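Local coordinates for protein probable branched-chain-amino-acid aminotransferase (Thermotoga maritima MSB8, PDB 3CSW) that probably transfers the amino group of leucine, isoleucine or valine to 2-oxoglutarate with pyridoxal 5'-phosphate as cofactor, at residues L72-L85 with I98-F111. Numbering follows the deposited sequence.
Sequences LPLSLSFDEFTKVL and IKVYLFPDSGEVLF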
ATOM      1  N   LEU A  72       6.591 -26.163 -13.647  1.00 82.80           N
ATOM      2  CA  LEU A  72       7.110 -27.463 -13.231  1.00 83.28           C
ATOM      3  C   LEU A  72       5.870 -28.328 -13.315  1.00 83.94           C
ATOM      4  O   LEU A  72       4.932 -28.126 -12.538  1.00 84.38           O
ATOM      5  CB  LEU A  72       7.648 -27.403 -11.774  1.00 84.12           C
ATOM      6  CG  LEU A  72       7.920 -28.645 -10.876  1.00 83.87           C
ATOM      7  CD1 LEU A  72       9.157 -29.460 -11.305  1.00 78.30           C
ATOM      8  CD2 LEU A  72       8.061 -28.237  -9.384  1.00 81.02           C
ATOM      9  N   PRO A  73       5.819 -29.261 -14.280  1.00 84.12           N
ATOM     10  CA  PRO A  73       4.601 -30.061 -14.327  1.00 82.85           C
ATOM     11  C   PRO A  73       4.616 -31.125 -13.235  1.00 80.56           C
ATOM     12  O   PRO A  73       5.675 -31.456 -12.674  1.00 80.21           O
ATOM     13  CB  PRO A  73       4.633 -30.691 -15.725  1.00 82.97           C
ATOM     14  CG  PRO A  73       6.080 -30.807 -16.043  1.00 85.23           C
ATOM     15  CD  PRO A  73       6.788 -29.666 -15.316  1.00 84.91           C
ATOM     16  N   LEU A  74       3.434 -31.642 -12.939  1.00 77.31           N
ATOM     17  CA  LEU A  74       3.278 -32.642 -11.905  1.00 73.85           C
ATOM     18  C   LEU A  74       3.719 -33.976 -12.508  1.00 71.96           C
ATOM     19  O   LEU A  74       3.328 -34.319 -13.625  1.00 71.69           O
ATOM     20  CB  LEU A  74       1.820 -32.673 -11.436  1.00 73.05           C
ATOM     21  CG  LEU A  74       1.594 -32.879  -9.945  1.00 70.33           C
ATOM     22  CD1 LEU A  74       0.154 -32.550  -9.612  1.00 70.49           C
ATOM     23  CD2 LEU A  74       1.962 -34.300  -9.524  1.00 68.84           C
ATOM     24  N   SER A  75       4.561 -34.710 -11.785  1.00 69.97           N
ATOM     25  CA  SER A  75       5.064 -36.005 -12.268  1.00 67.83           C
ATOM     26  C   SER A  75       4.010 -37.106 -12.143  1.00 63.67           C
ATOM     27  O   SER A  75       3.821 -37.892 -13.067  1.00 64.11           O
ATOM     28  CB  SER A  75       6.329 -36.415 -11.497  1.00 68.89           C
ATOM     29  OG  SER A  75       6.076 -36.559 -10.103  1.00 69.83           O
ATOM     30  N   LEU A  76       3.338 -37.145 -10.989  1.00 58.10           N
ATOM     31  CA  LEU A  76       2.321 -38.155 -10.687  1.00 53.27           C
ATOM     32  C   LEU A  76       0.982 -37.907 -11.377  1.00 47.23           C
ATOM     33  O   LEU A  76       0.527 -36.768 -11.502  1.00 46.29           O
ATOM     34  CB  LEU A  76       2.070 -38.236  -9.166  1.00 53.69           C
ATOM     35  CG  LEU A  76       2.864 -39.294  -8.395  1.00 56.59           C
ATOM     36  CD1 LEU A  76       2.457 -39.306  -6.938  1.00 57.14           C
ATOM     37  CD2 LEU A  76       2.681 -40.668  -8.989  1.00 56.13           C
ATOM     38  N   SER A  77       0.339 -38.988 -11.798  1.00 42.77           N
ATOM     39  CA  SER A  77      -1.028 -38.903 -12.296  1.00 39.36           C
ATOM     40  C   SER A  77      -1.950 -38.902 -11.075  1.00 36.98           C
ATOM     41  O   SER A  77      -1.526 -39.229  -9.956  1.00 33.86           O
ATOM     42  CB  SER A  77      -1.350 -40.070 -13.229  1.00 37.95           C
ATOM     43  OG  SER A  77      -1.420 -41.297 -12.517  1.00 41.04           O
ATOM     44  N   PHE A  78      -3.204 -38.508 -11.270  1.00 35.82           N
ATOM     45  CA  PHE A  78      -4.156 -38.560 -10.177  1.00 33.40           C
ATOM     46  C   PHE A  78      -4.332 -40.000  -9.724  1.00 35.30           C
ATOM     47  O   PHE A  78      -4.417 -40.300  -8.527  1.00 37.47           O
ATOM     48  CB  PHE A  78      -5.504 -38.004 -10.591  1.00 32.59           C
ATOM     49  CG  PHE A  78      -6.532 -38.111  -9.511  1.00 32.58           C
ATOM     50  CD1 PHE A  78      -6.267 -37.604  -8.236  1.00 29.03           C
ATOM     51  CD2 PHE A  78      -7.740 -38.738  -9.742  1.00 30.37           C
ATOM     52  CE1 PHE A  78      -7.178 -37.724  -7.229  1.00 33.61           C
ATOM     53  CE2 PHE A  78      -8.685 -38.845  -8.731  1.00 31.80           C
ATOM     54  CZ  PHE A  78      -8.412 -38.344  -7.483  1.00 30.40           C
ATOM     55  N   ASP A  79      -4.380 -40.890 -10.702  1.00 37.61           N
ATOM     56  CA  ASP A  79      -4.570 -42.311 -10.465  1.00 37.57           C
ATOM     57  C   ASP A  79      -3.446 -42.874  -9.591  1.00 38.42           C
ATOM     58  O   ASP A  79      -3.708 -43.640  -8.660  1.00 39.86           O
ATOM     59  CB  ASP A  79      -4.633 -43.029 -11.814  1.00 38.65           C
ATOM     60  CG  ASP A  79      -5.020 -44.486 -11.689  1.00 39.99           C
ATOM     61  OD1 ASP A  79      -5.984 -44.802 -10.945  1.00 40.41           O
ATOM     62  OD2 ASP A  79      -4.360 -45.312 -12.361  1.00 45.58           O
ATOM     63  N   GLU A  80      -2.205 -42.483  -9.878  1.00 37.90           N
ATOM     64  CA  GLU A  80      -1.048 -42.921  -9.083  1.00 39.44           C
ATOM     65  C   GLU A  80      -1.024 -42.286  -7.692  1.00 37.06           C
ATOM     66  O   GLU A  80      -0.683 -42.943  -6.705  1.00 36.00           O
ATOM     67  CB  GLU A  80       0.245 -42.589  -9.821  1.00 40.06           C
ATOM     68  CG  GLU A  80       0.437 -43.418 -11.089  1.00 43.94           C
ATOM     69  CD  GLU A  80       1.522 -42.871 -12.020  1.00 45.59           C
ATOM     70  OE1 GLU A  80       1.907 -41.681 -11.888  1.00 48.40           O
ATOM     71  OE2 GLU A  80       1.980 -43.647 -12.901  1.00 57.27           O
ATOM     72  N   PHE A  81      -1.364 -40.997  -7.650  1.00 37.42           N
ATOM     73  CA  PHE A  81      -1.511 -40.212  -6.411  1.00 35.57           C
ATOM     74  C   PHE A  81      -2.460 -40.963  -5.473  1.00 34.95           C
ATOM     75  O   PHE A  81      -2.094 -41.259  -4.331  1.00 35.20           O
ATOM     76  CB  PHE A  81      -2.050 -38.824  -6.792  1.00 35.11           C
ATOM     77  CG  PHE A  81      -2.272 -37.864  -5.636  1.00 35.89           C
ATOM     78  CD1 PHE A  81      -1.206 -37.297  -4.965  1.00 35.13           C
ATOM     79  CD2 PHE A  81      -3.563 -37.448  -5.300  1.00 32.64           C
ATOM     80  CE1 PHE A  81      -1.414 -36.381  -3.940  1.00 36.94           C
ATOM     81  CE2 PHE A  81      -3.776 -36.536  -4.286  1.00 34.64           C
ATOM     82  CZ  PHE A  81      -2.707 -35.996  -3.606  1.00 34.45           C
ATOM     83  N   THR A  82      -3.646 -41.312  -5.973  1.00 33.32           N
ATOM     84  CA  THR A  82      -4.633 -42.009  -5.155  1.00 33.83           C
ATOM     85  C   THR A  82      -4.116 -43.383  -4.726  1.00 34.45           C
ATOM     86  O   THR A  82      -4.399 -43.846  -3.618  1.00 34.68           O
ATOM     87  CB  THR A  82      -6.002 -42.177  -5.870  1.00 33.69           C
ATOM     88  OG1 THR A  82      -5.889 -43.077  -6.984  1.00 37.71           O
ATOM     89  CG2 THR A  82      -6.505 -40.859  -6.357  1.00 32.30           C
ATOM     90  N   LYS A  83      -3.337 -44.028  -5.591  1.00 34.42           N
ATOM     91  CA  LYS A  83      -2.811 -45.355  -5.281  1.00 35.06           C
ATOM     92  C   LYS A  83      -1.850 -45.321  -4.099  1.00 34.14           C
ATOM     93  O   LYS A  83      -1.963 -46.150  -3.194  1.00 33.11           O
ATOM     94  CB  LYS A  83      -2.153 -45.993  -6.515  1.00 36.90           C
ATOM     95  CG  LYS A  83      -3.174 -46.493  -7.551  1.00 37.07           C
ATOM     96  CD  LYS A  83      -2.513 -47.182  -8.779  1.00 37.95           C
ATOM     97  CE  LYS A  83      -3.584 -47.692  -9.784  1.00 39.96           C
ATOM     98  NZ  LYS A  83      -3.106 -48.770 -10.707  1.00 42.36           N
ATOM     99  N   VAL A  84      -0.913 -44.364  -4.100  1.00 33.51           N
ATOM    100  CA  VAL A  84       0.024 -44.210  -2.979  1.00 32.68           C
ATOM    101  C   VAL A  84      -0.711 -43.768  -1.703  1.00 32.50           C
ATOM    102  O   VAL A  84      -0.413 -44.249  -0.607  1.00 32.67           O
ATOM    103  CB  VAL A  84       1.170 -43.201  -3.294  1.00 32.58           C
ATOM    104  CG1 VAL A  84       2.108 -43.063  -2.092  1.00 32.12           C
ATOM    105  CG2 VAL A  84       1.966 -43.637  -4.547  1.00 31.81           C
ATOM    106  N   LEU A  85      -1.664 -42.849  -1.843  1.00 33.76           N
ATOM    107  CA  LEU A  85      -2.420 -42.357  -0.683  1.00 33.95           C
ATOM    108  C   LEU A  85      -3.126 -43.509   0.022  1.00 35.29           C
ATOM    109  O   LEU A  85      -3.032 -43.630   1.245  1.00 37.28           O
ATOM    110  CB  LEU A  85      -3.466 -41.308  -1.083  1.00 34.86           C
ATOM    111  CG  LEU A  85      -3.033 -39.921  -1.554  1.00 32.00           C
ATOM    112  CD1 LEU A  85      -4.285 -39.093  -1.948  1.00 31.11           C
ATOM    113  CD2 LEU A  85      -2.226 -39.227  -0.474  1.00 28.95           C
ATOM    114  N   ILE A  98      -1.658 -36.741   6.155  1.00 37.53           N
ATOM    115  CA  ILE A  98      -0.773 -37.020   5.022  1.00 35.67           C
ATOM    116  C   ILE A  98      -0.266 -35.695   4.452  1.00 35.60           C
ATOM    117  O   ILE A  98      -1.069 -34.833   4.136  1.00 35.15           O
ATOM    118  CB  ILE A  98      -1.511 -37.787   3.879  1.00 36.26           C
ATOM    119  CG1 ILE A  98      -2.279 -39.020   4.413  1.00 34.52           C
ATOM    120  CG2 ILE A  98      -0.516 -38.192   2.811  1.00 28.86           C
ATOM    121  CD1 ILE A  98      -3.330 -39.573   3.450  1.00 33.68           C
ATOM    122  N   LYS A  99       1.054 -35.539   4.340  1.00 36.82           N
ATOM    123  CA  LYS A  99       1.675 -34.368   3.713  1.00 39.40           C
ATOM    124  C   LYS A  99       2.279 -34.834   2.404  1.00 35.89           C
ATOM    125  O   LYS A  99       2.913 -35.882   2.376  1.00 35.59           O
ATOM    126  CB  LYS A  99       2.789 -33.777   4.579  1.00 38.19           C
ATOM    127  CG  LYS A  99       2.367 -33.331   5.965  1.00 48.91           C
ATOM    128  CD  LYS A  99       3.589 -33.142   6.890  1.00 52.15           C
ATOM    129  CE  LYS A  99       3.288 -33.580   8.353  1.00 63.47           C
ATOM    130  NZ  LYS A  99       4.523 -33.962   9.110  1.00 63.66           N
ATOM    131  N   VAL A 100       2.068 -34.066   1.332  1.00 33.44           N
ATOM    132  CA  VAL A 100       2.615 -34.380   0.012  1.00 33.33           C
ATOM    133  C   VAL A 100       3.477 -33.209  -0.469  1.00 34.57           C
ATOM    134  O   VAL A 100       2.991 -32.083  -0.572  1.00 33.48           O
ATOM    135  CB  VAL A 100       1.509 -34.677  -1.034  1.00 33.24           C
ATOM    136  CG1 VAL A 100       2.159 -35.181  -2.344  1.00 31.57           C
ATOM    137  CG2 VAL A 100       0.526 -35.710  -0.481  1.00 29.58           C
ATOM    138  N   TYR A 101       4.754 -33.481  -0.741  1.00 33.23           N
ATOM    139  CA  TYR A 101       5.689 -32.461  -1.178  1.00 34.06           C
ATOM    140  C   TYR A 101       6.109 -32.696  -2.607  1.00 35.43           C
ATOM    141  O   TYR A 101       6.469 -33.815  -2.967  1.00 36.92           O
ATOM    142  CB  TYR A 101       6.939 -32.478  -0.312  1.00 33.38           C
ATOM    143  CG  TYR A 101       6.719 -32.197   1.163  1.00 31.53           C
ATOM    144  CD1 TYR A 101       6.589 -30.907   1.638  1.00 34.81           C
ATOM    145  CD2 TYR A 101       6.712 -33.233   2.093  1.00 35.87           C
ATOM    146  CE1 TYR A 101       6.424 -30.656   3.003  1.00 35.00           C
ATOM    147  CE2 TYR A 101       6.538 -32.998   3.445  1.00 37.02           C
ATOM    148  CZ  TYR A 101       6.402 -31.711   3.893  1.00 36.77           C
ATOM    149  OH  TYR A 101       6.243 -31.495   5.232  1.00 40.35           O
ATOM    150  N   LEU A 102       6.101 -31.640  -3.412  1.00 36.65           N
ATOM    151  CA  LEU A 102       6.555 -31.724  -4.784  1.00 40.96           C
ATOM    152  C   LEU A 102       7.823 -30.876  -4.895  1.00 42.33           C
ATOM    153  O   LEU A 102       7.833 -29.703  -4.515  1.00 41.02           O
ATOM    154  CB  LEU A 102       5.447 -31.253  -5.718  1.00 40.78           C
ATOM    155  CG  LEU A 102       5.731 -31.212  -7.218  1.00 46.50           C
ATOM    156  CD1 LEU A 102       5.986 -32.614  -7.779  1.00 49.26           C
ATOM    157  CD2 LEU A 102       4.562 -30.520  -7.921  1.00 43.75           C
ATOM    158  N   PHE A 103       8.896 -31.482  -5.390  1.00 45.31           N
ATOM    159  CA  PHE A 103      10.211 -30.845  -5.387  1.00 49.50           C
ATOM    160  C   PHE A 103      10.597 -30.173  -6.689  1.00 55.75           C
ATOM    161  O   PHE A 103      10.280 -30.675  -7.774  1.00 52.64           O
ATOM    162  CB  PHE A 103      11.309 -31.818  -4.923  1.00 48.50           C
ATOM    163  CG  PHE A 103      11.205 -32.159  -3.474  1.00 47.04           C
ATOM    164  CD1 PHE A 103      11.579 -31.240  -2.511  1.00 46.36           C
ATOM    165  CD2 PHE A 103      10.671 -33.367  -3.068  1.00 42.30           C
ATOM    166  CE1 PHE A 103      11.444 -31.534  -1.173  1.00 45.82           C
ATOM    167  CE2 PHE A 103      10.540 -33.665  -1.735  1.00 47.32           C
ATOM    168  CZ  PHE A 103      10.923 -32.746  -0.783  1.00 47.28           C
ATOM    169  N   PRO A 104      11.332 -29.038  -6.554  1.00 64.75           N
ATOM    170  CA  PRO A 104      11.672 -28.105  -7.630  1.00 67.38           C
ATOM    171  C   PRO A 104      12.555 -28.720  -8.688  1.00 69.45           C
ATOM    172  O   PRO A 104      13.556 -29.379  -8.360  1.00 69.09           O
ATOM    173  CB  PRO A 104      12.426 -26.968  -6.917  1.00 68.44           C
ATOM    174  CG  PRO A 104      12.849 -27.514  -5.587  1.00 68.20           C
ATOM    175  CD  PRO A 104      11.920 -28.624  -5.253  1.00 65.82           C
ATOM    176  N   ASP A 105      12.153 -28.503  -9.945  1.00 70.01           N
ATOM    177  CA  ASP A 105      12.888 -28.944 -11.122  1.00 69.53           C
ATOM    178  C   ASP A 105      12.775 -30.464 -11.306  1.00 67.17           C
ATOM    179  O   ASP A 105      12.286 -30.924 -12.339  1.00 67.85           O
ATOM    180  CB  ASP A 105      14.354 -28.453 -11.084  1.00 70.43           C
ATOM    181  CG  ASP A 105      14.471 -26.917 -10.938  1.00 74.63           C
ATOM    182  OD1 ASP A 105      13.464 -26.241 -10.625  1.00 72.27           O
ATOM    183  OD2 ASP A 105      15.590 -26.383 -11.131  1.00 80.83           O
ATOM    184  N   SER A 106      13.186 -31.234 -10.300  1.00 64.34           N
ATOM    185  CA  SER A 106      13.113 -32.694 -10.379  1.00 62.92           C
ATOM    186  C   SER A 106      11.694 -33.250 -10.571  1.00 61.59           C
ATOM    187  O   SER A 106      11.523 -34.232 -11.282  1.00 61.43           O
ATOM    188  CB  SER A 106      13.769 -33.347  -9.149  1.00 62.80           C
ATOM    189  OG  SER A 106      13.138 -32.961  -7.938  1.00 61.68           O
ATOM    190  N   GLY A 107      10.688 -32.637  -9.944  1.00 59.84           N
ATOM    191  CA  GLY A 107       9.318 -33.169  -9.985  1.00 59.30           C
ATOM    192  C   GLY A 107       9.074 -34.362  -9.050  1.00 58.01           C
ATOM    193  O   GLY A 107       7.975 -34.925  -9.036  1.00 58.15           O
ATOM    194  N   GLU A 108      10.104 -34.739  -8.282  1.00 55.22           N
ATOM    195  CA  GLU A 108      10.048 -35.795  -7.260  1.00 52.63           C
ATOM    196  C   GLU A 108       8.939 -35.530  -6.259  1.00 48.66           C
ATOM    197  O   GLU A 108       8.776 -34.395  -5.825  1.00 46.20           O
ATOM    198  CB  GLU A 108      11.363 -35.792  -6.463  1.00 53.97           C
ATOM    199  CG  GLU A 108      12.624 -36.216  -7.230  1.00 62.20           C
ATOM    200  CD  GLU A 108      13.062 -37.638  -6.923  1.00 70.23           C
ATOM    201  OE1 GLU A 108      12.184 -38.506  -6.719  1.00 73.64           O
ATOM    202  OE2 GLU A 108      14.288 -37.886  -6.875  1.00 77.92           O
ATOM    203  N   VAL A 109       8.209 -36.571  -5.860  1.00 46.64           N
ATOM    204  CA  VAL A 109       7.122 -36.441  -4.868  1.00 44.03           C
ATOM    205  C   VAL A 109       7.459 -37.223  -3.587  1.00 42.83           C
ATOM    206  O   VAL A 109       8.001 -38.331  -3.649  1.00 43.73           O
ATOM    207  CB  VAL A 109       5.760 -36.912  -5.449  1.00 44.44           C
ATOM    208  CG1 VAL A 109       4.631 -36.759  -4.424  1.00 38.49           C
ATOM    209  CG2 VAL A 109       5.418 -36.118  -6.710  1.00 47.10           C
ATOM    210  N   LEU A 110       7.162 -36.627  -2.433  1.00 39.79           N
ATOM    211  CA  LEU A 110       7.364 -37.281  -1.142  1.00 38.22           C
ATOM    212  C   LEU A 110       6.065 -37.249  -0.365  1.00 36.26           C
ATOM    213  O   LEU A 110       5.488 -36.179  -0.180  1.00 35.97           O
ATOM    214  CB  LEU A 110       8.449 -36.577  -0.327  1.00 38.40           C
ATOM    215  CG  LEU A 110       8.646 -36.947   1.152  1.00 39.29           C
ATOM    216  CD1 LEU A 110       9.219 -38.331   1.281  1.00 32.78           C
ATOM    217  CD2 LEU A 110       9.556 -35.920   1.815  1.00 37.98           C
ATOM    218  N   PHE A 111       5.612 -38.419   0.092  1.00 35.13           N
ATOM    219  CA  PHE A 111       4.412 -38.513   0.930  1.00 34.24           C
ATOM    220  C   PHE A 111       4.872 -38.840   2.340  1.00 34.47           C
ATOM    221  O   PHE A 111       5.784 -39.655   2.507  1.00 34.95           O
ATOM    222  CB  PHE A 111       3.490 -39.629   0.467  1.00 33.76           C
ATOM    223  CG  PHE A 111       2.928 -39.465  -0.930  1.00 35.09           C
ATOM    224  CD1 PHE A 111       3.716 -39.709  -2.053  1.00 34.00           C
ATOM    225  CD2 PHE A 111       1.577 -39.172  -1.117  1.00 33.97           C
ATOM    226  CE1 PHE A 111       3.178 -39.625  -3.346  1.00 33.14           C
ATOM    227  CE2 PHE A 111       1.036 -39.091  -2.409  1.00 34.36           C
ATOM    228  CZ  PHE A 111       1.839 -39.310  -3.519  1.00 32.91           C
TER
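Ser-75 OG donates to Gly-107 O over 2.7 Å, tilted 26° from the carbonyl plane, and so ties the loop ahead of helix 78-89 to the hairpin turn joining strands 96-102 and 109-115. A chi1 of 61° turns the Ser-75 hydroxyl toward that carbonyl and sets Ser-75 OG 3.5 Å from Val-109 CG2. Gly-107, at positive phi, packs its backbone directly against this loop. Next to it the two methyls of Leu-72, which is poorly ordered, lie against the turn backbone, CD1 near Asp-105 N and CD2 near Phe-103 O.

Farther along, the Phe-111 ring projects from strand 109-115 toward helix 78-89. Val-84 CG1 sits over one face, 3.7 Å from the centroid of the Phe-111 ring; Val-100 CG1 lies off-centre over the opposite face. Leu-76 CD1 lies at the rim, in the ring plane, 3.5 Å from Phe-111 CZ, while Phe-81 CD1 and Leu-85 CD2 approach Phe-111 CE2. The Phe-81 ring is oblique, its plane at 41° to that of Phe-111. Leu-85 CD2 also reaches Ile-98 CG2 at 3.8 Å.

Ser-77 and Glu-80 form a capping box that starts the helix. Helix 78-89 packs on two adjacent strands of the antiparallel sheet, flanked by helix 56-68, whose Tyr-60 meets Phe-81 and Leu-74, and by Trp-16 of strand 14-17, which touches Val-84.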